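Local coordinates for Two-component response regulator, LuxR family (Aurantimonas sp., PDB 3CZ5), which probably regulates transcription by binding DNA as the output of a two-component system, with this fragment forming its receiver domain, at residues M9-H14 with G41-L46; G65-T70 with L95-A100; A79-I84 with E120-G125. All coordinates share one frame; numbering follows the deposited sequence.

Contact 1: residues M9-H14 with G41-L46. With PO4 (phosphate ion), chain F.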
loop_
_atom_site.group_PDB
_atom_site.type_symbol
_atom_site.label_atom_id
_atom_site.label_comp_id
_atom_site.label_asym_id
_atom_site.label_seq_id
_atom_site.Cartn_x
_atom_site.Cartn_y
_atom_site.Cartn_z
ATOM N N MET A 9 -2.173 6.679 -6.135
ATOM C CA MET A 9 -3.072 5.747 -6.777
ATOM C C MET A 9 -3.650 4.755 -5.740
ATOM O O MET A 9 -2.886 4.273 -4.868
ATOM C CB MET A 9 -2.279 4.964 -7.778
ATOM C CG MET A 9 -3.093 3.843 -8.535
ATOM S SD MET A 9 -2.125 3.255 -9.989
ATOM C CE MET A 9 -3.518 2.785 -10.910
ATOM N N LEU A 10 -4.959 4.479 -5.804
ATOM C CA LEU A 10 -5.601 3.529 -4.939
ATOM C C LEU A 10 -6.071 2.356 -5.736
ATOM O O LEU A 10 -6.786 2.507 -6.734
ATOM C CB LEU A 10 -6.883 4.076 -4.305
ATOM C CG LEU A 10 -6.853 4.560 -2.876
ATOM C CD1 LEU A 10 -5.744 5.550 -2.981
ATOM C CD2 LEU A 10 -8.122 5.231 -2.595
ATOM N N VAL A 11 -5.763 1.167 -5.247
ATOM C CA VAL A 11 -6.151 -0.016 -5.957
ATOM C C VAL A 11 -6.846 -0.790 -4.893
ATOM O O VAL A 11 -6.212 -1.195 -3.966
ATOM C CB VAL A 11 -4.878 -0.756 -6.367
ATOM C CG1 VAL A 11 -5.159 -2.087 -7.016
ATOM C CG2 VAL A 11 -4.024 0.133 -7.270
ATOM N N ASP A 12 -8.149 -0.930 -5.023
ATOM C CA ASP A 12 -9.033 -1.635 -4.130
ATOM C C ASP A 12 -10.232 -2.052 -5.006
ATOM O O ASP A 12 -10.670 -1.302 -5.860
ATOM C CB ASP A 12 -9.519 -0.629 -3.138
ATOM C CG ASP A 12 -10.100 -1.246 -1.941
ATOM O OD1 ASP A 12 -10.330 -2.458 -1.971
ATOM O OD2 ASP A 12 -10.290 -0.528 -0.938
ATOM N N ASP A 13 -10.755 -3.242 -4.845
ATOM C CA ASP A 13 -11.967 -3.653 -5.578
ATOM C C ASP A 13 -13.222 -3.318 -4.779
ATOM O O ASP A 13 -14.266 -3.762 -5.106
ATOM C CB ASP A 13 -11.932 -5.175 -5.795
ATOM C CG ASP A 13 -11.484 -5.945 -4.523
ATOM O OD1 ASP A 13 -10.452 -5.608 -3.866
ATOM O OD2 ASP A 13 -12.211 -6.895 -4.162
ATOM N N HIS A 14 -13.079 -2.572 -3.690
ATOM C CA HIS A 14 -14.200 -2.211 -2.876
ATOM C C HIS A 14 -14.565 -0.710 -3.094
ATOM O O HIS A 14 -14.207 0.234 -2.349
ATOM C CB HIS A 14 -13.910 -2.618 -1.411
ATOM C CG HIS A 14 -14.054 -4.103 -1.177
ATOM N ND1 HIS A 14 -15.242 -4.695 -0.790
ATOM C CD2 HIS A 14 -13.130 -5.093 -1.199
ATOM C CE1 HIS A 14 -15.041 -5.979 -0.604
ATOM N NE2 HIS A 14 -13.770 -6.243 -0.839
ATOM N N GLY A 41 -4.518 -5.528 -13.033
ATOM C CA GLY A 41 -4.262 -5.184 -14.417
ATOM C C GLY A 41 -4.323 -3.680 -14.599
ATOM O O GLY A 41 -3.345 -3.042 -15.082
ATOM N N GLU A 42 -5.496 -3.134 -14.212
ATOM C CA GLU A 42 -5.847 -1.734 -14.307
ATOM C C GLU A 42 -4.782 -0.968 -13.509
ATOM O O GLU A 42 -4.417 0.156 -13.806
ATOM C CB GLU A 42 -7.258 -1.567 -13.767
ATOM C CG GLU A 42 -8.007 -0.223 -13.994
ATOM C CD GLU A 42 -9.382 -0.101 -13.152
ATOM O OE1 GLU A 42 -9.710 -1.070 -12.369
ATOM O OE2 GLU A 42 -10.096 0.970 -13.256
ATOM N N ALA A 43 -4.190 -1.612 -12.545
ATOM C CA ALA A 43 -3.199 -0.906 -11.747
ATOM C C ALA A 43 -1.899 -0.644 -12.522
ATOM O O ALA A 43 -1.446 0.477 -12.669
ATOM C CB ALA A 43 -2.939 -1.660 -10.464
ATOM N N TYR A 44 -1.297 -1.708 -12.997
ATOM C CA TYR A 44 -0.180 -1.627 -13.900
ATOM C C TYR A 44 -0.397 -0.586 -15.026
ATOM O O TYR A 44 0.499 0.165 -15.380
ATOM C CB TYR A 44 0.007 -3.006 -14.517
ATOM C CG TYR A 44 1.327 -3.093 -15.193
ATOM C CD1 TYR A 44 2.483 -2.685 -14.523
ATOM C CD2 TYR A 44 1.439 -3.539 -16.513
ATOM C CE1 TYR A 44 3.705 -2.743 -15.125
ATOM C CE2 TYR A 44 2.667 -3.599 -17.111
ATOM C CZ TYR A 44 3.779 -3.201 -16.401
ATOM O OH TYR A 44 4.977 -3.259 -17.012
ATOM N N ARG A 45 -1.582 -0.589 -15.621
ATOM C CA ARG A 45 -1.848 0.274 -16.743
ATOM C C ARG A 45 -1.665 1.693 -16.231
ATOM O O ARG A 45 -0.937 2.493 -16.779
ATOM C CB ARG A 45 -3.290 0.039 -17.231
ATOM C CG ARG A 45 -3.628 0.239 -18.733
ATOM C CD ARG A 45 -5.194 0.065 -19.046
ATOM N NE ARG A 45 -5.979 1.345 -19.101
ATOM C CZ ARG A 45 -6.939 1.748 -18.219
ATOM N NH1 ARG A 45 -7.307 1.001 -17.169
ATOM N NH2 ARG A 45 -7.561 2.921 -18.390
ATOM N N LEU A 46 -2.310 2.001 -15.131
ATOM C CA LEU A 46 -2.453 3.396 -14.738
ATOM C C LEU A 46 -1.231 3.864 -14.105
ATOM O O LEU A 46 -1.053 5.029 -13.979
ATOM C CB LEU A 46 -3.576 3.626 -13.724
ATOM C CG LEU A 46 -5.000 3.339 -14.180
ATOM C CD1 LEU A 46 -6.036 3.255 -13.030
ATOM C CD2 LEU A 46 -5.478 4.353 -15.157
HETATM P P PO4 F . -18.270 -1.954 -1.136
HETATM O O1 PO4 F . -18.548 -3.384 -0.773
HETATM O O2 PO4 F . -18.122 -1.032 0.029
HETATM O O3 PO4 F . -16.850 -2.234 -1.575
HETATM O O4 PO4 F . -19.226 -1.528 -2.206
#
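Met9 reaches Ala43 and Leu46, and Val11 packs on Ala43, in the CheY-like receiver fold, a parallel sheet sandwiched between helices, where strand 9-11 runs almost antiparallel to helix 41-46 (167°, axes 9.3 Å apart). The contact is apolar. The Met9 chain is fully extended, with CG anti to the backbone N (chi1 177°), and this carries SD and CE out to the helix. There it crosses the Leu46 side chain at about a right angle and brings SD 3.9 Å from Ala43 O; the exact seat of the methyl group on Leu46 is doubtful in this model. Both Val11 methyls face the Ala43 methyl from one side, CG2 3.8 Å from CB and CG1 a little farther. Leu10, between them in the strand, faces the other side of the sheet and meets Arg18 of helix 15-25.

Polar contacts lie beyond the strand end. Asp12 and Asp13 both come close to Asp58, the predicted phosphorylation site, which is unmodified here. Asp12 OD1 receives a weak bond from His14 N (3.2 Å), and the Asp12 carbonyl accepts a hydrogen bond from Arg18 NH1. A phosphate ion, probably from the crystallisation liquor, sits at the edge of the His14 ring, its O3 weakly bonded to His14 ND1 at 3.0 Å.

Contact 2: residues G65-T70 with L95-A100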
loop_
_atom_site.group_PDB
_atom_site.type_symbol
_atom_site.label_atom_id
_atom_site.label_comp_id
_atom_site.label_asym_id
_atom_site.label_seq_id
_atom_site.Cartn_x
_atom_site.Cartn_y
_atom_site.Cartn_z
ATOM N N GLY A 65 -3.075 -10.517 -6.598
ATOM C CA GLY A 65 -3.282 -9.534 -5.540
ATOM C C GLY A 65 -2.144 -8.582 -5.455
ATOM O O GLY A 65 -1.408 -8.454 -6.405
ATOM N N GLY A 66 -1.953 -7.950 -4.309
ATOM C CA GLY A 66 -1.091 -6.806 -4.272
ATOM C C GLY A 66 0.330 -7.242 -4.380
ATOM O O GLY A 66 1.154 -6.501 -4.836
ATOM N N ILE A 67 0.616 -8.457 -3.958
ATOM C CA ILE A 67 1.994 -8.919 -3.929
ATOM C C ILE A 67 2.452 -9.189 -5.391
ATOM O O ILE A 67 3.543 -8.755 -5.794
ATOM C CB ILE A 67 2.147 -10.141 -2.968
ATOM C CG1 ILE A 67 3.490 -10.175 -2.265
ATOM C CG2 ILE A 67 1.895 -11.405 -3.665
ATOM C CD1 ILE A 67 3.330 -9.883 -0.713
ATOM N N GLU A 68 1.606 -9.873 -6.178
ATOM C CA GLU A 68 1.901 -10.125 -7.602
ATOM C C GLU A 68 1.968 -8.774 -8.354
ATOM O O GLU A 68 2.943 -8.460 -9.058
ATOM C CB GLU A 68 0.901 -11.141 -8.235
ATOM C CG GLU A 68 0.913 -12.678 -7.601
ATOM C CD GLU A 68 -0.321 -13.143 -6.601
ATOM O OE1 GLU A 68 -0.416 -12.666 -5.407
ATOM O OE2 GLU A 68 -1.152 -14.015 -7.039
ATOM N N ALA A 69 0.928 -7.972 -8.143
ATOM C CA ALA A 69 0.880 -6.580 -8.586
ATOM C C ALA A 69 2.170 -5.913 -8.293
ATOM O O ALA A 69 2.696 -5.203 -9.121
ATOM C CB ALA A 69 -0.198 -5.825 -7.888
ATOM N N THR A 70 2.673 -6.096 -7.090
ATOM C CA THR A 70 3.806 -5.233 -6.676
ATOM C C THR A 70 5.029 -5.632 -7.485
ATOM O O THR A 70 5.771 -4.765 -7.905
ATOM C CB THR A 70 4.187 -5.353 -5.187
ATOM O OG1 THR A 70 3.221 -4.665 -4.389
ATOM C CG2 THR A 70 5.611 -4.780 -4.937
ATOM N N LEU A 95 6.174 -10.139 5.260
ATOM C CA LEU A 95 7.519 -10.480 4.751
ATOM C C LEU A 95 7.506 -10.649 3.238
ATOM O O LEU A 95 8.356 -10.129 2.552
ATOM C CB LEU A 95 8.047 -11.773 5.339
ATOM C CG LEU A 95 8.251 -11.532 6.817
ATOM C CD1 LEU A 95 8.320 -12.908 7.588
ATOM C CD2 LEU A 95 9.461 -10.611 6.990
ATOM N N LYS A 96 6.576 -11.425 2.724
ATOM C CA LYS A 96 6.459 -11.618 1.302
ATOM C C LYS A 96 6.421 -10.248 0.614
ATOM O O LYS A 96 7.236 -9.968 -0.304
ATOM C CB LYS A 96 5.142 -12.331 1.033
ATOM C CG LYS A 96 5.244 -13.450 0.043
ATOM C CD LYS A 96 4.372 -14.647 0.484
ATOM C CE LYS A 96 5.094 -16.019 0.352
ATOM N NZ LYS A 96 4.298 -17.062 1.059
ATOM N N ALA A 97 5.468 -9.418 1.080
ATOM C CA ALA A 97 5.076 -8.212 0.429
ATOM C C ALA A 97 6.354 -7.537 0.400
ATOM O O ALA A 97 6.753 -7.035 -0.655
ATOM C CB ALA A 97 4.121 -7.433 1.255
ATOM N N PHE A 98 7.053 -7.529 1.537
ATOM C CA PHE A 98 8.357 -6.819 1.546
ATOM C C PHE A 98 9.359 -7.399 0.566
ATOM O O PHE A 98 10.017 -6.658 -0.141
ATOM C CB PHE A 98 8.995 -6.637 2.918
ATOM C CG PHE A 98 8.292 -5.613 3.766
ATOM C CD1 PHE A 98 8.285 -4.254 3.406
ATOM C CD2 PHE A 98 7.597 -5.991 4.945
ATOM C CE1 PHE A 98 7.594 -3.281 4.236
ATOM C CE2 PHE A 98 6.929 -5.043 5.744
ATOM C CZ PHE A 98 6.920 -3.724 5.389
ATOM N N GLU A 99 9.446 -8.718 0.485
ATOM C CA GLU A 99 10.519 -9.349 -0.249
ATOM C C GLU A 99 10.162 -8.991 -1.691
ATOM O O GLU A 99 11.050 -8.783 -2.518
ATOM C CB GLU A 99 10.641 -10.860 0.144
ATOM C CG GLU A 99 11.185 -11.838 -0.868
ATOM C CD GLU A 99 10.727 -13.290 -0.567
ATOM O OE1 GLU A 99 9.784 -13.469 0.266
ATOM O OE2 GLU A 99 11.306 -14.260 -1.153
ATOM N N ALA A 100 8.872 -8.773 -1.945
ATOM C CA ALA A 100 8.448 -8.365 -3.278
ATOM C C ALA A 100 8.727 -6.922 -3.647
ATOM O O ALA A 100 8.515 -6.560 -4.789
ATOM C CB ALA A 100 6.988 -8.619 -3.494
#
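No ring, carboxylate or guanidinium takes part where Ile67 meets Ala97 and Ala100, and the flat groups involved are backbone amides alone. The carbonyl O of Ala100 lies 3.4 Å from the CG2 methyl of Thr70. Ile67 makes the main contribution on its side; its end faces the Lys96-Ala97 backbone, with Lys96 CB beside it, but the exact place of CD1 is doubtful in the model. More soundly placed is Ile67 CG1, 4.0 Å from Ala100 CB. The amine of Lys96 is directed off the contact.

Thr70 divides its two branches between different tasks. CG2, anti to the backbone N (chi1 -75° for OG1), points across at Ala100; OG1 turns back within helix 66-70 and donates a 2.8 Å hydrogen bond to Gly66 O, 31° off the carbonyl plane. Ile84 of strand 82-86 lies against both Thr70 and Ala97, so the two neighbouring helices rest on the same strand of this doubly wound α/β domain. With the threonine hydroxyl engaged inside its own helix and small alanines opposite, the helices meet through aliphatic carbons and one backbone carbonyl, without a polar tie between the segments.

Contact 3: residues A79-I84 with E120-G125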
loop_
_atom_site.group_PDB
_atom_site.type_symbol
_atom_site.label_atom_id
_atom_site.label_comp_id
_atom_site.label_asym_id
_atom_site.label_seq_id
_atom_site.Cartn_x
_atom_site.Cartn_y
_atom_site.Cartn_z
ATOM N N ALA A 79 12.051 1.747 -8.714
ATOM C CA ALA A 79 11.936 2.582 -7.541
ATOM C C ALA A 79 10.479 2.730 -7.064
ATOM O O ALA A 79 10.228 3.480 -6.170
ATOM C CB ALA A 79 12.550 3.910 -7.772
ATOM N N ALA A 80 9.521 2.003 -7.614
ATOM C CA ALA A 80 8.124 2.193 -7.221
ATOM C C ALA A 80 7.859 2.077 -5.749
ATOM O O ALA A 80 8.216 1.069 -5.124
ATOM C CB ALA A 80 7.253 1.229 -7.933
ATOM N N ARG A 81 7.188 3.088 -5.205
ATOM C CA ARG A 81 6.761 3.044 -3.833
ATOM C C ARG A 81 5.313 2.471 -3.664
ATOM O O ARG A 81 4.308 3.193 -3.885
ATOM C CB ARG A 81 6.891 4.446 -3.237
ATOM C CG ARG A 81 8.297 4.843 -2.968
ATOM C CD ARG A 81 8.442 6.326 -2.986
ATOM N NE ARG A 81 9.580 6.793 -2.144
ATOM C CZ ARG A 81 10.141 8.028 -2.181
ATOM N NH1 ARG A 81 9.688 8.940 -3.061
ATOM N NH2 ARG A 81 11.153 8.336 -1.364
ATOM N N ILE A 82 5.199 1.211 -3.238
ATOM C CA ILE A 82 3.884 0.629 -2.970
ATOM C C ILE A 82 3.583 0.357 -1.497
ATOM O O ILE A 82 4.399 -0.256 -0.810
ATOM C CB ILE A 82 3.697 -0.739 -3.722
ATOM C CG1 ILE A 82 3.856 -0.566 -5.239
ATOM C CG2 ILE A 82 2.334 -1.372 -3.386
ATOM C CD1 ILE A 82 5.227 -0.801 -5.673
ATOM N N LEU A 83 2.405 0.759 -1.012
ATOM C CA LEU A 83 1.989 0.507 0.378
ATOM C C LEU A 83 0.908 -0.552 0.357
ATOM O O LEU A 83 -0.185 -0.306 -0.122
ATOM C CB LEU A 83 1.448 1.778 0.985
ATOM C CG LEU A 83 0.593 1.703 2.254
ATOM C CD1 LEU A 83 1.295 1.079 3.377
ATOM C CD2 LEU A 83 0.292 3.067 2.860
ATOM N N ILE A 84 1.181 -1.769 0.785
ATOM C CA ILE A 84 0.075 -2.691 0.907
ATOM C C ILE A 84 -0.747 -2.248 2.110
ATOM O O ILE A 84 -0.154 -1.949 3.204
ATOM C CB ILE A 84 0.468 -4.038 1.262
ATOM C CG1 ILE A 84 1.252 -4.727 0.135
ATOM C CG2 ILE A 84 -0.850 -4.752 1.540
ATOM C CD1 ILE A 84 1.073 -4.158 -1.253
ATOM N N GLU A 120 2.956 8.998 4.600
ATOM C CA GLU A 120 3.847 10.076 4.969
ATOM C C GLU A 120 5.288 9.593 5.086
ATOM O O GLU A 120 6.199 10.186 4.484
ATOM C CB GLU A 120 3.458 10.686 6.313
ATOM C CG GLU A 120 2.029 11.168 6.370
ATOM C CD GLU A 120 1.868 12.530 7.089
ATOM O OE1 GLU A 120 1.460 13.514 6.389
ATOM O OE2 GLU A 120 2.146 12.604 8.336
ATOM N N ALA A 121 5.493 8.530 5.856
ATOM C CA ALA A 121 6.823 7.954 6.080
ATOM C C ALA A 121 7.445 7.304 4.903
ATOM O O ALA A 121 8.670 7.227 4.849
ATOM C CB ALA A 121 6.762 6.921 7.125
ATOM N N ILE A 122 6.626 6.704 4.042
ATOM C CA ILE A 122 7.156 6.041 2.862
ATOM C C ILE A 122 7.762 7.128 1.955
ATOM O O ILE A 122 8.897 6.987 1.410
ATOM C CB ILE A 122 6.080 5.253 2.123
ATOM C CG1 ILE A 122 6.062 3.829 2.624
ATOM C CG2 ILE A 122 6.435 5.109 0.705
ATOM C CD1 ILE A 122 4.634 3.247 2.728
ATOM N N LEU A 123 6.997 8.223 1.824
ATOM C CA LEU A 123 7.395 9.384 1.011
ATOM C C LEU A 123 8.591 10.097 1.632
ATOM O O LEU A 123 9.254 10.951 1.020
ATOM C CB LEU A 123 6.219 10.327 0.879
ATOM C CG LEU A 123 5.126 9.815 -0.045
ATOM C CD1 LEU A 123 3.979 10.767 -0.246
ATOM C CD2 LEU A 123 5.717 9.560 -1.433
ATOM N N ALA A 124 8.887 9.706 2.860
ATOM C CA ALA A 124 9.920 10.367 3.606
ATOM C C ALA A 124 11.091 9.550 3.271
ATOM O O ALA A 124 12.230 9.977 3.482
ATOM C CB ALA A 124 9.653 10.310 5.150
ATOM N N GLY A 125 10.813 8.352 2.783
ATOM C CA GLY A 125 11.851 7.436 2.395
ATOM C C GLY A 125 12.012 6.283 3.360
ATOM O O GLY A 125 12.970 5.546 3.216
#
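Ile122 meets both Arg81 and Leu83, with a different branch for each. Its CG2 methyl, anti to the backbone N, lies 4.0 Å from Arg81 CB, and the two chains run alongside one another, pointing opposite ways. CD1 reaches deeper, to 3.9 Å from Leu83 CB. Beyond its aliphatic part the Arg81 chain stays extended from CG to NE and carries the guanidinium over the chain turn that follows helix 114-122. One face of this group looks onto the backbone of Leu123, which lies over its margin; NE approaches Ile122 O obliquely at 3.6 Å, and NH2 comes to 3.9 Å from Gly125 CA.

That turn has its own fastening. Gly125, with phi 107°, closes a Schellman motif, and its N donates to Ile122 O at 2.7 Å, so the carbonyl near Arg81 already has a partner. A side chain at this positive phi would collide with the carbonyl oxygen before it.

Further out, Leu83 is fixed by backbone bonds to Val55 and Met57 in the neighbouring strand and packs on Leu115, Ala118 and Ile119 of helix 114-122, while Ile122 also touches Ile54 and Ser103. Arg81 in turn is held by its backbone bond to Val55. With an alanine here, CG and the guanidinium are gone, which would probably thin the cover on Ile122 CG2 and leave the carbonyl of Ile122 without a nearby positive charge. Since the guanidinium lies too far for a hydrogen bond across the contact, its contribution is likely to be apolar cover plus a loose electrostatic complement to the carbonyl-rich helix end.

In the fold
Contacts 1 and 3 set helices on the central parallel sheet of one receiver domain, while contact 2 joins two helices that both rest on strand 82-86. Contacts 2 and 3 touch: Thr70 OG1 lies 3.6 Å from Ile82 CG2, and Ala97 CB 4.1 Å from Ile84 CG1. Strand 82-86 thus turns Ile82 and Ile84 to the helices of contact 2 and Leu83 to the opposite face, in contact 3. Contact 1 stands apart, its centre 15 Å from that of contact 2 and 16 Å from that of contact 3, with strand 54-57 between its strand and that of contact 3. The acidic cluster with Asp58 adjoins contact 1; contact 2 approaches that region through the backbone bond of Gly66 to Leu59.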